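Local coordinates for L-lysine 6-oxidase (Marinomonas mediterranea, PDB 3WEU), which oxidises the side-chain amine of free L-lysine with a cysteine tryptophylquinone cofactor, releasing hydrogen peroxide that kills bacteria, at residues V87-F99 with E497-W509. Residues are numbered along the deposited sequence; the frame is centred on the assembly and turned at random.
Sequences VHLANKKAAWYEF and EPGDLTKRMACPW. With SO4 (sulfate ion), chain C.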
ATOM      1  N   VAL A  87      22.652 -35.901   7.533  1.00 18.64           N
ATOM      2  CA  VAL A  87      21.928 -34.794   8.140  1.00 18.80           C
ATOM      3  C   VAL A  87      20.724 -34.451   7.334  1.00 19.96           C
ATOM      4  O   VAL A  87      20.799 -34.207   6.073  1.00 20.21           O
ATOM      5  CB  VAL A  87      22.838 -33.551   8.242  1.00 17.68           C
ATOM      6  CG1 VAL A  87      22.046 -32.400   8.856  1.00 18.76           C
ATOM      7  CG2 VAL A  87      24.084 -33.882   9.028  1.00 18.13           C
ATOM      8  N   HIS A  88      19.587 -34.426   8.013  1.00 19.08           N
ATOM      9  CA  HIS A  88      18.372 -34.077   7.351  1.00 18.71           C
ATOM     10  C   HIS A  88      17.737 -32.787   7.920  1.00 17.41           C
ATOM     11  O   HIS A  88      17.092 -32.812   8.951  1.00 17.88           O
ATOM     12  CB  HIS A  88      17.361 -35.259   7.400  1.00 20.72           C
ATOM     13  CG  HIS A  88      16.138 -35.065   6.539  1.00 21.26           C
ATOM     14  ND1 HIS A  88      15.149 -36.039   6.416  1.00 22.15           N
ATOM     15  CD2 HIS A  88      15.720 -34.021   5.795  1.00 22.19           C
ATOM     16  CE1 HIS A  88      14.198 -35.597   5.618  1.00 22.63           C
ATOM     17  NE2 HIS A  88      14.539 -34.398   5.184  1.00 24.59           N
ATOM     18  N   LEU A  89      17.928 -31.680   7.225  1.00 18.07           N
ATOM     19  CA  LEU A  89      17.432 -30.380   7.651  1.00 19.50           C
ATOM     20  C   LEU A  89      16.166 -30.074   6.860  1.00 20.81           C
ATOM     21  O   LEU A  89      16.054 -30.487   5.695  1.00 21.34           O
ATOM     22  CB  LEU A  89      18.477 -29.309   7.308  1.00 19.34           C
ATOM     23  CG  LEU A  89      19.872 -29.447   7.928  1.00 19.52           C
ATOM     24  CD1 LEU A  89      20.733 -28.197   7.614  1.00 19.02           C
ATOM     25  CD2 LEU A  89      19.838 -29.739   9.404  1.00 20.68           C
ATOM     26  N   ALA A  90      15.225 -29.357   7.450  1.00 18.49           N
ATOM     27  CA  ALA A  90      14.019 -28.883   6.758  1.00 17.98           C
ATOM     28  C   ALA A  90      13.493 -27.608   7.396  1.00 19.09           C
ATOM     29  O   ALA A  90      13.886 -27.235   8.519  1.00 17.11           O
ATOM     30  CB  ALA A  90      12.898 -29.944   6.770  1.00 19.44           C
ATOM     31  N   ASN A  91      12.685 -26.876   6.634  1.00 17.41           N
ATOM     32  CA  ASN A  91      12.033 -25.708   7.165  1.00 18.17           C
ATOM     33  C   ASN A  91      10.582 -25.924   7.005  1.00 17.78           C
ATOM     34  O   ASN A  91      10.059 -25.912   5.850  1.00 19.12           O
ATOM     35  CB  ASN A  91      12.496 -24.490   6.373  1.00 16.89           C
ATOM     36  CG  ASN A  91      11.826 -23.203   6.781  1.00 20.14           C
ATOM     37  OD1 ASN A  91      10.612 -23.106   6.948  1.00 20.77           O
ATOM     38  ND2 ASN A  91      12.611 -22.175   6.820  1.00 19.21           N
ATOM     39  N   LYS A  92       9.893 -26.038   8.129  1.00 18.51           N
ATOM     40  CA  LYS A  92       8.435 -26.253   8.099  1.00 16.74           C
ATOM     41  C   LYS A  92       7.639 -25.018   8.359  1.00 19.10           C
ATOM     42  O   LYS A  92       6.402 -25.115   8.559  1.00 20.02           O
ATOM     43  CB  LYS A  92       8.094 -27.265   9.183  1.00 18.05           C
ATOM     44  CG  LYS A  92       8.247 -28.707   8.820  1.00 19.15           C
ATOM     45  CD  LYS A  92       7.785 -29.546   9.943  1.00 19.04           C
ATOM     46  CE  LYS A  92       7.699 -31.040   9.687  1.00 20.86           C
ATOM     47  NZ  LYS A  92       7.086 -31.729  10.855  1.00 20.20           N
ATOM     48  N   LYS A  93       8.290 -23.840   8.394  1.00 17.19           N
ATOM     49  CA  LYS A  93       7.632 -22.671   8.888  1.00 17.71           C
ATOM     50  C   LYS A  93       6.352 -22.332   8.052  1.00 21.74           C
ATOM     51  O   LYS A  93       5.363 -21.901   8.589  1.00 19.95           O
ATOM     52  CB  LYS A  93       8.509 -21.429   8.821  1.00 18.38           C
ATOM     53  CG  LYS A  93       9.774 -21.496   9.653  1.00 18.42           C
ATOM     54  CD  LYS A  93      10.459 -20.124   9.596  1.00 17.62           C
ATOM     55  CE  LYS A  93      11.709 -20.118  10.479  1.00 17.59           C
ATOM     56  NZ  LYS A  93      12.327 -18.789  10.608  1.00 15.70           N
ATOM     57  N   ALA A  94       6.461 -22.396   6.733  1.00 20.44           N
ATOM     58  CA  ALA A  94       5.328 -22.010   5.873  1.00 21.85           C
ATOM     59  C   ALA A  94       4.101 -22.950   6.048  1.00 19.24           C
ATOM     60  O   ALA A  94       2.995 -22.586   5.710  1.00 22.44           O
ATOM     61  CB  ALA A  94       5.728 -21.898   4.415  1.00 19.80           C
ATOM     62  N   ALA A  95       4.334 -24.110   6.587  1.00 19.40           N
ATOM     63  CA  ALA A  95       3.331 -25.121   6.825  1.00 19.62           C
ATOM     64  C   ALA A  95       2.770 -25.110   8.240  1.00 21.91           C
ATOM     65  O   ALA A  95       1.813 -25.830   8.510  1.00 20.76           O
ATOM     66  CB  ALA A  95       3.964 -26.465   6.557  1.00 19.57           C
ATOM     67  N   TRP A  96       3.334 -24.288   9.147  1.00 21.18           N
ATOM     68  CA  TRP A  96       2.885 -24.284  10.511  1.00 20.38           C
ATOM     69  C   TRP A  96       1.811 -23.229  10.791  1.00 19.13           C
ATOM     70  O   TRP A  96       1.307 -22.505   9.903  1.00 20.31           O
ATOM     71  CB  TRP A  96       4.089 -24.197  11.481  1.00 20.94           C
ATOM     72  CG  TRP A  96       3.778 -24.781  12.919  1.00 22.94           C
ATOM     73  CD1 TRP A  96       3.847 -24.122  14.105  1.00 20.42           C
ATOM     74  CD2 TRP A  96       3.326 -26.100  13.222  1.00 20.36           C
ATOM     75  NE1 TRP A  96       3.511 -24.927  15.121  1.00 20.53           N
ATOM     76  CE2 TRP A  96       3.147 -26.154  14.610  1.00 20.21           C
ATOM     77  CE3 TRP A  96       3.015 -27.234  12.440  1.00 20.86           C
ATOM     78  CZ2 TRP A  96       2.702 -27.292  15.255  1.00 20.10           C
ATOM     79  CZ3 TRP A  96       2.537 -28.357  13.069  1.00 20.82           C
ATOM     80  CH2 TRP A  96       2.416 -28.395  14.474  1.00 22.88           C
ATOM     81  N   TYR A  97       1.449 -23.169  12.058  1.00 19.30           N
ATOM     82  CA  TYR A  97       0.522 -22.161  12.552  1.00 21.75           C
ATOM     83  C   TYR A  97       1.127 -20.777  12.621  1.00 21.95           C
ATOM     84  O   TYR A  97       2.320 -20.613  12.834  1.00 21.69           O
ATOM     85  CB  TYR A  97       0.086 -22.527  13.966  1.00 22.22           C
ATOM     86  CG  TYR A  97      -0.656 -23.817  14.067  1.00 20.99           C
ATOM     87  CD1 TYR A  97      -2.043 -23.849  13.795  1.00 23.37           C
ATOM     88  CD2 TYR A  97      -0.061 -24.961  14.501  1.00 21.40           C
ATOM     89  CE1 TYR A  97      -2.776 -25.008  13.906  1.00 23.35           C
ATOM     90  CE2 TYR A  97      -0.815 -26.147  14.608  1.00 24.00           C
ATOM     91  CZ  TYR A  97      -2.173 -26.121  14.290  1.00 21.82           C
ATOM     92  OH  TYR A  97      -2.947 -27.158  14.399  1.00 22.81           O
ATOM     93  N   GLU A  98       0.280 -19.778  12.502  1.00 20.95           N
ATOM     94  CA  GLU A  98       0.656 -18.406  12.768  1.00 21.52           C
ATOM     95  C   GLU A  98       1.124 -18.302  14.259  1.00 20.64           C
ATOM     96  O   GLU A  98       0.540 -18.967  15.133  1.00 19.73           O
ATOM     97  CB  GLU A  98      -0.566 -17.497  12.530  1.00 23.64           C
ATOM     98  CG  GLU A  98      -0.873 -17.239  11.058  1.00 28.92           C
ATOM     99  CD  GLU A  98      -1.886 -16.106  10.836  1.00 39.52           C
ATOM    100  OE1 GLU A  98      -2.463 -15.547  11.810  1.00 39.57           O
ATOM    101  OE2 GLU A  98      -2.082 -15.751   9.644  1.00 44.15           O
ATOM    102  N   PHE A  99       2.141 -17.479  14.531  1.00 18.06           N
ATOM    103  CA  PHE A  99       2.581 -17.312  15.890  1.00 17.30           C
ATOM    104  C   PHE A  99       1.647 -16.357  16.654  1.00 15.75           C
ATOM    105  O   PHE A  99       1.408 -15.224  16.272  1.00 18.47           O
ATOM    106  CB  PHE A  99       4.042 -16.828  15.983  1.00 17.71           C
ATOM    107  CG  PHE A  99       4.552 -16.850  17.421  1.00 17.47           C
ATOM    108  CD1 PHE A  99       4.862 -18.053  18.036  1.00 16.19           C
ATOM    109  CD2 PHE A  99       4.633 -15.676  18.143  1.00 17.97           C
ATOM    110  CE1 PHE A  99       5.276 -18.096  19.340  1.00 17.43           C
ATOM    111  CE2 PHE A  99       5.030 -15.734  19.467  1.00 17.00           C
ATOM    112  CZ  PHE A  99       5.369 -16.923  20.038  1.00 17.95           C
ATOM    113  N   GLU A 497      10.474 -34.273  14.014  1.00 16.37           N
ATOM    114  CA  GLU A 497      10.856 -34.432  12.641  1.00 17.96           C
ATOM    115  C   GLU A 497      11.745 -33.255  12.319  1.00 19.68           C
ATOM    116  O   GLU A 497      11.628 -32.237  12.984  1.00 16.15           O
ATOM    117  CB  GLU A 497       9.654 -34.267  11.758  1.00 18.49           C
ATOM    118  CG  GLU A 497       8.736 -35.462  11.851  1.00 19.02           C
ATOM    119  CD  GLU A 497       7.611 -35.482  10.823  1.00 21.83           C
ATOM    120  OE1 GLU A 497       7.392 -34.502  10.092  1.00 21.03           O
ATOM    121  OE2 GLU A 497       6.942 -36.540  10.779  1.00 23.53           O
ATOM    122  N   PRO A 498      12.483 -33.339  11.232  1.00 21.33           N
ATOM    123  CA  PRO A 498      13.174 -32.208  10.634  1.00 20.38           C
ATOM    124  C   PRO A 498      12.222 -31.011  10.402  1.00 21.34           C
ATOM    125  O   PRO A 498      11.094 -31.135   9.905  1.00 19.45           O
ATOM    126  CB  PRO A 498      13.718 -32.753   9.332  1.00 20.44           C
ATOM    127  CG  PRO A 498      13.912 -34.186   9.572  1.00 21.70           C
ATOM    128  CD  PRO A 498      12.916 -34.610  10.638  1.00 20.55           C
ATOM    129  N   GLY A 499      12.687 -29.828  10.806  1.00 19.29           N
ATOM    130  CA  GLY A 499      11.891 -28.639  10.738  1.00 18.47           C
ATOM    131  C   GLY A 499      11.117 -28.346  12.014  1.00 16.64           C
ATOM    132  O   GLY A 499      10.650 -27.201  12.187  1.00 19.83           O
ATOM    133  N   ASP A 500      11.073 -29.267  12.953  1.00 17.44           N
ATOM    134  CA  ASP A 500      10.217 -29.067  14.104  1.00 16.84           C
ATOM    135  C   ASP A 500      10.697 -28.001  15.093  1.00 17.97           C
ATOM    136  O   ASP A 500       9.878 -27.298  15.711  1.00 18.96           O
ATOM    137  CB  ASP A 500       9.900 -30.383  14.803  1.00 17.91           C
ATOM    138  CG  ASP A 500       8.800 -31.184  14.081  1.00 16.82           C
ATOM    139  OD1 ASP A 500       8.218 -30.676  13.108  1.00 17.39           O
ATOM    140  OD2 ASP A 500       8.621 -32.319  14.538  1.00 18.44           O
ATOM    141  N   LEU A 501      12.011 -27.896  15.285  1.00 19.01           N
ATOM    142  CA  LEU A 501      12.535 -26.953  16.278  1.00 17.76           C
ATOM    143  C   LEU A 501      12.457 -25.496  15.844  1.00 17.65           C
ATOM    144  O   LEU A 501      12.438 -24.611  16.707  1.00 19.22           O
ATOM    145  CB  LEU A 501      13.945 -27.323  16.738  1.00 18.55           C
ATOM    146  CG  LEU A 501      13.989 -28.319  17.884  1.00 19.20           C
ATOM    147  CD1 LEU A 501      13.235 -29.541  17.627  1.00 22.13           C
ATOM    148  CD2 LEU A 501      15.413 -28.661  18.261  1.00 18.87           C
ATOM    149  N   THR A 502      12.353 -25.211  14.540  1.00 16.91           N
ATOM    150  CA  THR A 502      12.316 -23.815  14.075  1.00 15.29           C
ATOM    151  C   THR A 502      10.990 -23.399  13.454  1.00 14.16           C
ATOM    152  O   THR A 502      10.787 -22.257  13.083  1.00 16.19           O
ATOM    153  CB  THR A 502      13.462 -23.504  13.088  1.00 16.90           C
ATOM    154  OG1 THR A 502      13.397 -24.364  11.932  1.00 17.59           O
ATOM    155  CG2 THR A 502      14.860 -23.652  13.844  1.00 17.20           C
ATOM    156  N   LYS A 503      10.043 -24.307  13.317  1.00 16.35           N
ATOM    157  CA  LYS A 503       8.900 -23.975  12.481  1.00 16.69           C
ATOM    158  C   LYS A 503       8.004 -22.913  13.052  1.00 16.79           C
ATOM    159  O   LYS A 503       7.293 -22.224  12.291  1.00 18.84           O
ATOM    160  CB  LYS A 503       8.069 -25.224  12.194  1.00 18.34           C
ATOM    161  CG  LYS A 503       7.427 -25.825  13.399  1.00 17.17           C
ATOM    162  CD  LYS A 503       6.943 -27.232  13.117  1.00 19.85           C
ATOM    163  CE  LYS A 503       6.436 -27.922  14.388  1.00 21.12           C
ATOM    164  NZ  LYS A 503       5.741 -29.234  14.093  1.00 21.77           N
ATOM    165  N   ARG A 504       7.989 -22.782  14.358  1.00 16.37           N
ATOM    166  CA  ARG A 504       7.112 -21.809  15.011  1.00 16.65           C
ATOM    167  C   ARG A 504       7.551 -20.363  14.859  1.00 17.13           C
ATOM    168  O   ARG A 504       6.764 -19.426  15.058  1.00 17.52           O
ATOM    169  CB  ARG A 504       7.002 -22.143  16.504  1.00 17.11           C
ATOM    170  CG  ARG A 504       6.161 -23.381  16.724  1.00 18.51           C
ATOM    171  CD  ARG A 504       6.246 -23.769  18.175  1.00 19.12           C
ATOM    172  NE  ARG A 504       5.379 -24.905  18.513  1.00 18.36           N
ATOM    173  CZ  ARG A 504       5.680 -26.164  18.247  1.00 17.91           C
ATOM    174  NH1 ARG A 504       6.824 -26.458  17.587  1.00 18.92           N
ATOM    175  NH2 ARG A 504       4.828 -27.127  18.593  1.00 16.72           N
ATOM    176  N   MET A 505       8.823 -20.158  14.504  1.00 17.08           N
ATOM    177  CA  MET A 505       9.413 -18.837  14.468  1.00 17.23           C
ATOM    178  C   MET A 505       8.849 -18.056  13.288  1.00 19.70           C
ATOM    179  O   MET A 505       8.176 -18.624  12.410  1.00 19.91           O
ATOM    180  CB  MET A 505      10.943 -18.907  14.333  1.00 16.77           C
ATOM    181  CG  MET A 505      11.659 -19.867  15.265  1.00 17.63           C
ATOM    182  SD  MET A 505      11.129 -19.755  16.986  1.00 17.71           S
ATOM    183  CE  MET A 505      12.032 -18.292  17.437  1.00 19.12           C
ATOM    184  N   ALA A 506       9.133 -16.755  13.251  1.00 18.15           N
ATOM    185  CA  ALA A 506       8.591 -15.950  12.171  1.00 20.87           C
ATOM    186  C   ALA A 506       9.094 -16.427  10.825  1.00 19.68           C
ATOM    187  O   ALA A 506      10.219 -16.928  10.658  1.00 18.65           O
ATOM    188  CB  ALA A 506       8.905 -14.475  12.349  1.00 22.22           C
ATOM    189  N   CYS A 507       8.213 -16.267   9.855  1.00 19.59           N
ATOM    190  CA  CYS A 507       8.465 -16.633   8.456  1.00 19.53           C
ATOM    191  C   CYS A 507       8.231 -15.431   7.580  1.00 19.72           C
ATOM    192  O   CYS A 507       7.050 -15.078   7.278  1.00 21.33           O
ATOM    193  CB  CYS A 507       7.533 -17.767   8.084  1.00 24.18           C
ATOM    194  SG  CYS A 507       7.964 -18.421   6.455  1.00 29.17           S
ATOM    195  N   PRO A 508       9.325 -14.721   7.177  1.00 18.61           N
ATOM    196  CA  PRO A 508      10.733 -14.981   7.409  1.00 17.50           C
ATOM    197  C   PRO A 508      11.237 -14.438   8.769  1.00 17.13           C
ATOM    198  O   PRO A 508      10.619 -13.561   9.359  1.00 17.03           O
ATOM    199  CB  PRO A 508      11.413 -14.222   6.294  1.00 16.07           C
ATOM    200  CG  PRO A 508      10.564 -13.033   6.154  1.00 18.63           C
ATOM    201  CD  PRO A 508       9.146 -13.487   6.412  1.00 19.53           C
ATOM    202  N   TRP A 509      12.380 -14.974   9.208  1.00 16.16           N
ATOM    203  CA  TRP A 509      12.980 -14.655  10.532  1.00 17.62           C
ATOM    204  C   TRP A 509      13.274 -13.201  10.714  1.00 17.67           C
ATOM    205  O   TRP A 509      13.218 -12.687  11.835  1.00 18.47           O
ATOM    206  CB  TRP A 509      14.252 -15.428  10.759  1.00 16.90           C
ATOM    207  CG  TRP A 509      15.370 -15.066   9.837  1.00 16.13           C
ATOM    208  CD1 TRP A 509      15.680 -15.666   8.673  1.00 16.20           C
ATOM    209  CD2 TRP A 509      16.340 -14.043  10.041  1.00 15.02           C
ATOM    210  NE1 TRP A 509      16.771 -15.072   8.102  1.00 16.45           N
ATOM    211  CE2 TRP A 509      17.179 -14.037   8.911  1.00 15.32           C
ATOM    212  CE3 TRP A 509      16.564 -13.116  11.056  1.00 15.96           C
ATOM    213  CZ2 TRP A 509      18.280 -13.225   8.822  1.00 16.71           C
ATOM    214  CZ3 TRP A 509      17.612 -12.251  10.920  1.00 16.52           C
ATOM    215  CH2 TRP A 509      18.463 -12.315   9.820  1.00 16.95           C
TER
HETATM  216  S   SO4 C 801       2.757 -15.366  11.378  1.00 41.17           S
HETATM  217  O1  SO4 C 801       1.298 -15.077  11.640  1.00 36.31           O
HETATM  218  O2  SO4 C 801       2.746 -16.134  10.063  1.00 41.44           O
HETATM  219  O3  SO4 C 801       3.513 -14.080  11.157  1.00 35.22           O
HETATM  220  O4  SO4 C 801       3.469 -16.089  12.523  1.00 26.17           O
HETATM  221  O   HOH W   1      11.185 -25.256  10.382  1.00 16.88           O
HETATM  222  O   HOH W   2       4.719 -30.248  11.615  1.00 21.82           O
HETATM  223  O   HOH W   3       4.196 -20.435  15.084  1.00 17.28           O
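Lys-92 and Lys-503 meet from either side of Asp-500 in a buried salt-bridge network that joins the chain just beyond the strand carrying His-88 and Ala-90, in the N-terminal family region's mixed sheet, to the C-terminal region's loop between helices 489-492 and 510-515. Lys-92, extended beyond CG, sends NZ to Asp-500 OD1 (2.7 Å) on its syn side and also to Glu-497 OE1. Lys-503 NZ reaches the same OD1 from the opposite face of the carboxylate, and Glu-489 gives it a second anion. A water accepts from both ammonium groups, whose charge the shared carboxylate and Glu-497 probably balance.

Lys-503 suits its place because an apolar chain that can lie on an indole ends in a charge. Lys-503 CE makes a CH-pi contact over the centre of the Trp-96 six-membered ring, and Lys-503 NZ a cation-pi contact 3.5 Å from that centroid. CG of Lys-503 sits between backbone N and carbonyl carbon (chi1 65°), which starts the chain across the indole.

On the strand itself the contacts are apolar: Pro-498 CG makes a CH-pi contact over one face of the His-88 ring, while its CB packs on Ala-90 CB. Gly-499 suits its type II turn: at phi 93° a CB would press against the preceding carbonyl O, and would also strike Lys-92 CG; its CA approaches Ala-90 O.

Lys-93 runs past the Thr-502 to Met-505 turn, and Lys-93 NZ, also paired with Asp-219, donates to Ala-506 O at 2.8 Å, with a C=O...N angle of 161°.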